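Local coordinates for putative flagellar hook-associated protein (Vibrio parahaemolyticus, PDB 3PWX) that probably serves as a structural component of the bacterial flagellum, as a member of the flagellin family, at residues 112-117 against 155-159; 86-90 against 107-111; 144-148 against 185-190. All coordinates share one frame; numbering follows the deposited sequence.

Contact 1: residues 112-117 against 155-159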
loop_
_atom_site.group_PDB
_atom_site.type_symbol
_atom_site.label_atom_id
_atom_site.label_comp_id
_atom_site.label_asym_id
_atom_site.label_seq_id
_atom_site.Cartn_x
_atom_site.Cartn_y
_atom_site.Cartn_z
ATOM N N LYS A 112 25.183 -15.834 12.838
ATOM C CA LYS A 112 26.595 -15.583 13.258
ATOM C C LYS A 112 27.475 -16.799 13.042
ATOM O O LYS A 112 28.676 -16.768 13.333
ATOM C CB LYS A 112 26.698 -15.094 14.711
ATOM C CG LYS A 112 27.875 -14.134 14.910
ATOM C CD LYS A 112 28.454 -14.102 16.360
ATOM C CE LYS A 112 29.566 -13.028 16.479
ATOM N NZ LYS A 112 29.813 -12.464 17.897
ATOM N N SER A 113 26.874 -17.862 12.509
ATOM C CA SER A 113 27.568 -19.116 12.157
ATOM C C SER A 113 28.939 -18.963 11.506
ATOM O O SER A 113 29.760 -19.846 11.598
ATOM C CB SER A 113 26.704 -19.936 11.199
ATOM O OG SER A 113 25.733 -20.650 11.927
ATOM N N SER A 114 29.160 -17.862 10.800
ATOM C CA SER A 114 30.340 -17.740 9.972
ATOM C C SER A 114 31.519 -17.146 10.718
ATOM O O SER A 114 32.609 -17.056 10.164
ATOM C CB SER A 114 30.016 -16.998 8.642
ATOM O OG SER A 114 29.760 -15.616 8.784
ATOM N N GLY A 115 31.312 -16.777 11.986
ATOM C CA GLY A 115 32.277 -15.950 12.721
ATOM C C GLY A 115 31.975 -14.450 12.708
ATOM O O GLY A 115 32.519 -13.696 13.504
ATOM N N ALA A 116 31.127 -14.008 11.786
ATOM C CA ALA A 116 30.670 -12.599 11.762
ATOM C C ALA A 116 29.133 -12.563 11.648
ATOM O O ALA A 116 28.523 -13.558 11.252
ATOM C CB ALA A 116 31.334 -11.833 10.586
ATOM N N TYR A 117 28.503 -11.455 12.044
ATOM C CA TYR A 117 27.042 -11.351 11.811
ATOM C C TYR A 117 26.755 -11.142 10.348
ATOM O O TYR A 117 27.319 -10.256 9.711
ATOM C CB TYR A 117 26.378 -10.290 12.679
ATOM C CG TYR A 117 26.520 -10.560 14.159
ATOM C CD1 TYR A 117 25.633 -11.415 14.814
ATOM C CD2 TYR A 117 27.556 -9.962 14.905
ATOM C CE1 TYR A 117 25.753 -11.653 16.175
ATOM C CE2 TYR A 117 27.697 -10.195 16.283
ATOM C CZ TYR A 117 26.788 -11.049 16.911
ATOM O OH TYR A 117 26.889 -11.305 18.264
ATOM N N LEU A 155 26.959 -4.681 14.592
ATOM C CA LEU A 155 27.329 -5.800 15.450
ATOM C C LEU A 155 28.733 -6.292 15.146
ATOM O O LEU A 155 29.452 -6.734 16.024
ATOM C CB LEU A 155 26.295 -6.913 15.379
ATOM C CG LEU A 155 24.912 -6.529 15.930
ATOM C CD1 LEU A 155 23.955 -7.730 15.926
ATOM C CD2 LEU A 155 24.940 -5.914 17.325
ATOM N N ASN A 156 29.138 -6.180 13.891
ATOM C CA ASN A 156 30.519 -6.455 13.564
ATOM C C ASN A 156 31.450 -5.376 14.105
ATOM O O ASN A 156 32.533 -5.687 14.563
ATOM C CB ASN A 156 30.656 -6.683 12.068
ATOM C CG ASN A 156 30.025 -8.017 11.661
ATOM O OD1 ASN A 156 30.023 -8.941 12.478
ATOM N ND2 ASN A 156 29.446 -8.117 10.441
ATOM N N GLN A 157 31.002 -4.117 14.103
ATOM C CA GLN A 157 31.861 -3.056 14.477
ATOM C C GLN A 157 32.053 -3.123 15.986
ATOM O O GLN A 157 33.128 -2.800 16.492
ATOM C CB GLN A 157 31.261 -1.729 14.071
ATOM C CG GLN A 157 32.055 -0.489 14.571
ATOM C CD GLN A 157 33.449 -0.489 14.004
ATOM O OE1 GLN A 157 33.625 -0.701 12.799
ATOM N NE2 GLN A 157 34.448 -0.253 14.850
ATOM N N ILE A 158 31.019 -3.569 16.700
ATOM C CA ILE A 158 31.093 -3.621 18.153
ATOM C C ILE A 158 32.125 -4.713 18.539
ATOM O O ILE A 158 32.846 -4.560 19.547
ATOM C CB ILE A 158 29.698 -3.774 18.870
ATOM C CG1 ILE A 158 29.796 -3.437 20.366
ATOM C CG2 ILE A 158 29.200 -5.198 18.790
ATOM C CD1 ILE A 158 30.543 -2.038 20.777
ATOM N N ASP A 159 32.195 -5.772 17.710
ATOM C CA ASP A 159 33.166 -6.869 17.932
ATOM C C ASP A 159 34.600 -6.436 17.651
ATOM O O ASP A 159 35.504 -6.811 18.387
ATOM C CB ASP A 159 32.786 -8.165 17.147
ATOM C CG ASP A 159 31.793 -9.058 17.928
ATOM O OD1 ASP A 159 31.492 -8.754 19.117
ATOM O OD2 ASP A 159 31.313 -10.066 17.383
#
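Tyr117 of the loop that joins hairpin strands 110-111 and 118-119 lies against Leu155, Asn156 and Asp159 on helix 154-166. The loop starts as a type I beta turn, Lys112 to Gly115, closed by a Gly115 N to Lys112 O bond; the positive phi of Gly115 (95°) explains a glycine there. Follow-through along Tyr117 begins at CB, 3.9 Å from Asn156 OD1. With CG beside the backbone N (chi1 -61°), the ring swings over to the helix: CG and CD2 both meet Leu155 CB, CD2 being nearer at 3.3 Å, and CE2 comes within 3.8 Å of Asp159 OD2. Leu155 CD1 covers one ring face almost centrally in a CH-pi contact, 4.1 Å from the centroid and only 7° off the normal. Lys112 CG lies against the opposite face toward the rim, making the ring a filling between lysine and leucine. At the tip, Tyr117 OH takes a weak hydrogen bond from Lys112 NZ. The backbone of Tyr117 is gripped separately by the Asn156 amide: Tyr117 N donates to OD1 (3.0 Å), while ND2 donates to Tyr117 O (3.1 Å), each along a lone pair in the carbonyl plane. This two-point pairing fixes the rotation of the amide. Asp159 divides its carboxylate between charges: OD1 forms a salt bridge with Arg82 of helix 71-89, and the syn lone pair of OD2 receives Lys112 NZ at 2.9 Å.

Contact 2: residues 86-90 against 107-111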
loop_
_atom_site.group_PDB
_atom_site.type_symbol
_atom_site.label_atom_id
_atom_site.label_comp_id
_atom_site.label_asym_id
_atom_site.label_seq_id
_atom_site.Cartn_x
_atom_site.Cartn_y
_atom_site.Cartn_z
ATOM N N GLU A 86 20.669 -8.693 18.653
ATOM C CA GLU A 86 20.498 -9.817 17.757
ATOM C C GLU A 86 19.163 -10.497 17.982
ATOM O O GLU A 86 18.476 -10.792 17.023
ATOM C CB GLU A 86 21.612 -10.824 17.932
ATOM C CG GLU A 86 21.308 -12.193 17.273
ATOM C CD GLU A 86 22.510 -13.087 17.329
ATOM O OE1 GLU A 86 23.068 -13.403 16.244
ATOM O OE2 GLU A 86 22.937 -13.403 18.477
ATOM N N SER A 87 18.784 -10.696 19.245
ATOM C CA SER A 87 17.468 -11.260 19.602
ATOM C C SER A 87 16.244 -10.498 19.133
ATOM O O SER A 87 15.198 -11.108 18.843
ATOM C CB SER A 87 17.320 -11.349 21.114
ATOM O OG SER A 87 17.792 -12.600 21.509
ATOM N N SER A 88 16.331 -9.167 19.194
ATOM C CA SER A 88 15.231 -8.345 18.789
ATOM C C SER A 88 15.088 -8.438 17.291
ATOM O O SER A 88 13.989 -8.574 16.808
ATOM C CB SER A 88 15.420 -6.914 19.260
ATOM O OG SER A 88 15.515 -6.886 20.698
ATOM N N PHE A 89 16.169 -8.445 16.529
ATOM C CA PHE A 89 15.963 -8.493 15.063
ATOM C C PHE A 89 15.535 -9.867 14.555
ATOM O O PHE A 89 15.154 -9.988 13.390
ATOM C CB PHE A 89 17.203 -8.062 14.302
ATOM C CG PHE A 89 17.326 -6.623 14.160
ATOM C CD1 PHE A 89 16.449 -5.926 13.347
ATOM C CD2 PHE A 89 18.314 -5.938 14.853
ATOM C CE1 PHE A 89 16.547 -4.551 13.212
ATOM C CE2 PHE A 89 18.424 -4.553 14.729
ATOM C CZ PHE A 89 17.551 -3.856 13.902
ATOM N N ASN A 90 15.609 -10.872 15.435
ATOM C CA ASN A 90 15.273 -12.269 15.175
ATOM C C ASN A 90 13.978 -12.662 15.882
ATOM O O ASN A 90 13.649 -13.830 15.990
ATOM C CB ASN A 90 16.408 -13.182 15.631
ATOM C CG ASN A 90 17.505 -13.324 14.580
ATOM O OD1 ASN A 90 17.326 -12.944 13.401
ATOM N ND2 ASN A 90 18.634 -13.844 14.991
ATOM N N THR A 107 13.287 -17.931 7.997
ATOM C CA THR A 107 14.683 -17.843 8.187
ATOM C C THR A 107 15.022 -16.645 9.106
ATOM O O THR A 107 14.499 -15.550 8.915
ATOM C CB THR A 107 15.467 -17.977 6.840
ATOM O OG1 THR A 107 16.363 -16.894 6.678
ATOM C CG2 THR A 107 14.559 -17.975 5.655
ATOM N N ALA A 108 15.843 -16.916 10.144
ATOM C CA ALA A 108 16.348 -15.901 11.077
ATOM C C ALA A 108 16.935 -14.745 10.306
ATOM O O ALA A 108 17.621 -14.960 9.335
ATOM C CB ALA A 108 17.405 -16.506 11.921
ATOM N N ALA A 109 16.675 -13.512 10.717
ATOM C CA ALA A 109 17.175 -12.317 9.996
ATOM C C ALA A 109 18.697 -12.198 10.071
ATOM O O ALA A 109 19.336 -11.734 9.108
ATOM C CB ALA A 109 16.570 -11.095 10.566
ATOM N N LEU A 110 19.255 -12.648 11.193
ATOM C CA LEU A 110 20.689 -12.568 11.465
ATOM C C LEU A 110 21.271 -13.944 11.828
ATOM O O LEU A 110 20.674 -14.721 12.573
ATOM C CB LEU A 110 20.928 -11.625 12.645
ATOM C CG LEU A 110 21.048 -10.121 12.469
ATOM C CD1 LEU A 110 20.771 -9.490 13.789
ATOM C CD2 LEU A 110 22.449 -9.796 12.057
ATOM N N ASN A 111 22.448 -14.227 11.300
ATOM C CA ASN A 111 23.144 -15.476 11.536
ATOM C C ASN A 111 24.607 -15.150 11.845
ATOM O O ASN A 111 25.206 -14.304 11.175
ATOM C CB ASN A 111 23.075 -16.323 10.272
ATOM C CG ASN A 111 23.340 -17.805 10.532
ATOM O OD1 ASN A 111 24.172 -18.182 11.357
ATOM N ND2 ASN A 111 22.621 -18.654 9.815
#
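Where helix 71-89 gives way to the following loop, Asn90 and Phe89 meet Ala109 and Leu110 at the start of the first strand of the small hairpin 110-111/118-119. The polar part of the contact is an amide-to-peptide pairing centred on one residue. Asn90 OD1 accepts from Leu110 N at 2.9 Å, with the donor in the carbonyl plane on a lone pair. In return Asn90 ND2 donates to Leu110 O at 3.3 Å; that oxygen lies close to the amide plane of Asn90, but the approach is tilted 24° from the carbonyl plane of Leu110. Asn90 CG stands beside its own backbone N (chi1 -84°), a torsion that carries the amide across to the strand. The residues flanking Leu110 pair with the returning chain: Ala109 through its backbone with Glu120 and Gly121, Asn111 with Val118.

An apolar contact accompanies the pairing. Leu110 projects toward the helix, and its CD1 touches Phe89 CB at 3.9 Å and the backbone of Glu86 at CA, 4.0 Å away. Separately, Ala109 CB packs 3.3 Å from Phe89 O. The Phe89 ring itself runs on to Ile145 and Leu146, and the Phe89 side chain also touches Val47 of helix 7-61. His97, a magnesium-binding residue, is well separated, its side chain about 11 Å from that of Ala108.

The chemistry implies a division of labour: the hairpin uses the backbone of Ala109 and Asn111, whereas the peptide groups of Leu110 are paired by a side chain, which supplies both a donor and an acceptor. Two bonds from one planar amide also settle its flip, because reversing it would bring N-H against N-H and oxygen against oxygen.

Contact 3: residues 144-148 against 185-190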
loop_
_atom_site.group_PDB
_atom_site.type_symbol
_atom_site.label_atom_id
_atom_site.label_comp_id
_atom_site.label_asym_id
_atom_site.label_seq_id
_atom_site.Cartn_x
_atom_site.Cartn_y
_atom_site.Cartn_z
ATOM N N GLU A 144 17.264 -3.601 5.757
ATOM C CA GLU A 144 17.286 -2.175 5.496
ATOM C C GLU A 144 17.763 -1.384 6.720
ATOM O O GLU A 144 18.537 -0.422 6.572
ATOM C CB GLU A 144 15.909 -1.707 5.010
ATOM C CG GLU A 144 15.812 -0.194 4.953
ATOM C CD GLU A 144 14.415 0.275 4.553
ATOM O OE1 GLU A 144 13.646 -0.540 3.951
ATOM O OE2 GLU A 144 14.092 1.467 4.819
ATOM N N ILE A 145 17.352 -1.810 7.916
ATOM C CA ILE A 145 17.689 -1.095 9.169
ATOM C C ILE A 145 19.155 -1.143 9.597
ATOM O O ILE A 145 19.726 -0.128 10.096
ATOM C CB ILE A 145 16.712 -1.491 10.308
ATOM C CG1 ILE A 145 15.272 -0.997 9.922
ATOM C CG2 ILE A 145 17.102 -0.878 11.563
ATOM C CD1 ILE A 145 14.145 -1.620 10.715
ATOM N N LEU A 146 19.783 -2.305 9.360
ATOM C CA LEU A 146 21.172 -2.553 9.708
ATOM C C LEU A 146 22.157 -2.028 8.645
ATOM O O LEU A 146 23.368 -1.890 8.914
ATOM C CB LEU A 146 21.388 -4.050 9.959
ATOM C CG LEU A 146 20.831 -4.531 11.304
ATOM C CD1 LEU A 146 21.183 -6.004 11.633
ATOM C CD2 LEU A 146 21.338 -3.669 12.499
ATOM N N ASP A 147 21.652 -1.698 7.469
ATOM C CA ASP A 147 22.518 -1.163 6.426
ATOM C C ASP A 147 22.949 0.271 6.753
ATOM O O ASP A 147 22.168 1.225 6.677
ATOM C CB ASP A 147 21.819 -1.265 5.051
ATOM C CG ASP A 147 22.464 -0.388 3.972
ATOM O OD1 ASP A 147 22.944 0.721 4.275
ATOM O OD2 ASP A 147 22.445 -0.770 2.784
ATOM N N ILE A 148 24.213 0.401 7.117
ATOM C CA ILE A 148 24.836 1.706 7.312
ATOM C C ILE A 148 25.876 1.958 6.226
ATOM O O ILE A 148 26.757 2.801 6.382
ATOM C CB ILE A 148 25.421 1.872 8.742
ATOM C CG1 ILE A 148 26.147 0.595 9.173
ATOM C CG2 ILE A 148 24.314 2.123 9.708
ATOM C CD1 ILE A 148 27.110 0.762 10.353
ATOM N N ASP A 185 24.671 5.809 13.459
ATOM C CA ASP A 185 23.978 5.564 12.173
ATOM C C ASP A 185 22.838 4.570 12.330
ATOM O O ASP A 185 21.712 4.772 11.805
ATOM C CB ASP A 185 24.939 5.058 11.099
ATOM C CG ASP A 185 25.925 6.114 10.678
ATOM O OD1 ASP A 185 25.597 7.320 10.899
ATOM O OD2 ASP A 185 27.009 5.747 10.146
ATOM N N THR A 186 23.110 3.507 13.075
ATOM C CA THR A 186 22.079 2.519 13.274
ATOM C C THR A 186 20.921 3.175 14.027
ATOM O O THR A 186 19.741 3.046 13.652
ATOM C CB THR A 186 22.627 1.222 13.896
ATOM O OG1 THR A 186 23.685 0.768 13.074
ATOM C CG2 THR A 186 21.599 0.116 13.889
HETATM N N MSE A 187 21.254 3.945 15.025
HETATM C CA MSE A 187 20.231 4.599 15.805
HETATM C C MSE A 187 19.323 5.479 14.946
HETATM O O MSE A 187 18.088 5.407 15.064
HETATM C CB MSE A 187 20.871 5.407 16.932
HETATM C CG MSE A 187 19.841 6.169 17.731
HETATM SE SE MSE A 187 18.885 5.030 19.008
HETATM C CE MSE A 187 20.371 5.012 20.392
ATOM N N ALA A 188 19.916 6.284 14.069
ATOM C CA ALA A 188 19.139 7.049 13.081
ATOM C C ALA A 188 18.180 6.151 12.238
ATOM O O ALA A 188 16.994 6.490 11.949
ATOM C CB ALA A 188 20.075 7.822 12.179
ATOM N N ASN A 189 18.684 4.995 11.854
ATOM C CA ASN A 189 17.855 4.105 11.043
ATOM C C ASN A 189 16.715 3.528 11.906
ATOM O O ASN A 189 15.557 3.466 11.479
ATOM C CB ASN A 189 18.716 2.973 10.461
ATOM C CG ASN A 189 19.590 3.417 9.298
ATOM O OD1 ASN A 189 19.483 4.510 8.822
ATOM N ND2 ASN A 189 20.445 2.538 8.834
ATOM N N VAL A 190 17.047 3.080 13.114
ATOM C CA VAL A 190 16.044 2.493 14.012
ATOM C C VAL A 190 14.965 3.498 14.317
ATOM O O VAL A 190 13.778 3.175 14.257
ATOM C CB VAL A 190 16.678 1.927 15.334
ATOM C CG1 VAL A 190 15.615 1.719 16.415
ATOM C CG2 VAL A 190 17.325 0.636 15.049
HETATM O O HOH W 1 24.209 -1.293 11.525
#
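Ile145 and Ile148 meet Asn189, Val190 and Asp185 where the short helix 142-145, with the turn after it, packs on the long helix 172-223 of this mainly helical flagellin-family fold. Ile145 makes both an apolar and a polar contact. Its CG2 branch lies across the Val190 side chain at about a right angle, with Val190 CG2 3.8 Å away, and its carbonyl oxygen accepts from Asn189 ND2 at 3.0 Å. That bond is fairly straight (154° at the hydrogen), yet ND2 approaches from above the carbonyl plane of Ile145, 45° out of it, although the oxygen lies near the plane of the Asn189 amide. Leu146 leaves its backbone pointing away from helix 172-223, but its CD2 returns to within 4.0 Å of Thr186 CG2; the Phe89 ring of helix 71-89 packs on the same leucine. Asp147 contributes its carbonyl oxygen, a second and weak acceptor for Asn189 ND2, at an angle of 125°. One amide nitrogen thus spans two carbonyls of the turn, while the Asp147 carboxylate bonds to Gly149 N. Ile148 closes the segment by turning toward the helix. Its CG2, anti to the carbonyl carbon, presses on Asp185 CB at 3.3 Å and also lies near Thr186 OG1. Thr186 OG1 is hydrogen-bonded to Ala182 O one turn back in its own helix, and a water links it to the turn: this water donates to Leu146 O at 2.8 Å and sits 2.6 Å from Thr186 OG1.

In the fold
Contact 2 closes before the other two open; contacts 1 and 3 interlock, since 144-148 lies between the two segments of contact 1 and 155-159 between those of contact 3. Their centres are 12 Å (1 and 2), 15 Å (2 and 3) and 16 Å (1 and 3) apart. Contacts 1 and 2 share the 110-111/118-119 hairpin and touch through Tyr117 CB and Leu110 CD2, 4.0 Å apart. Contact 2 reaches contact 3 through Phe89, whose CZ is 3.8 Å from Ile145 CG2, whereas contacts 1 and 3 do not touch. Contact 2 is therefore central: the hairpin, helices 71-89, 142-145 and 154-166, and long helix 172-223 are joined in one continuous packed arrangement.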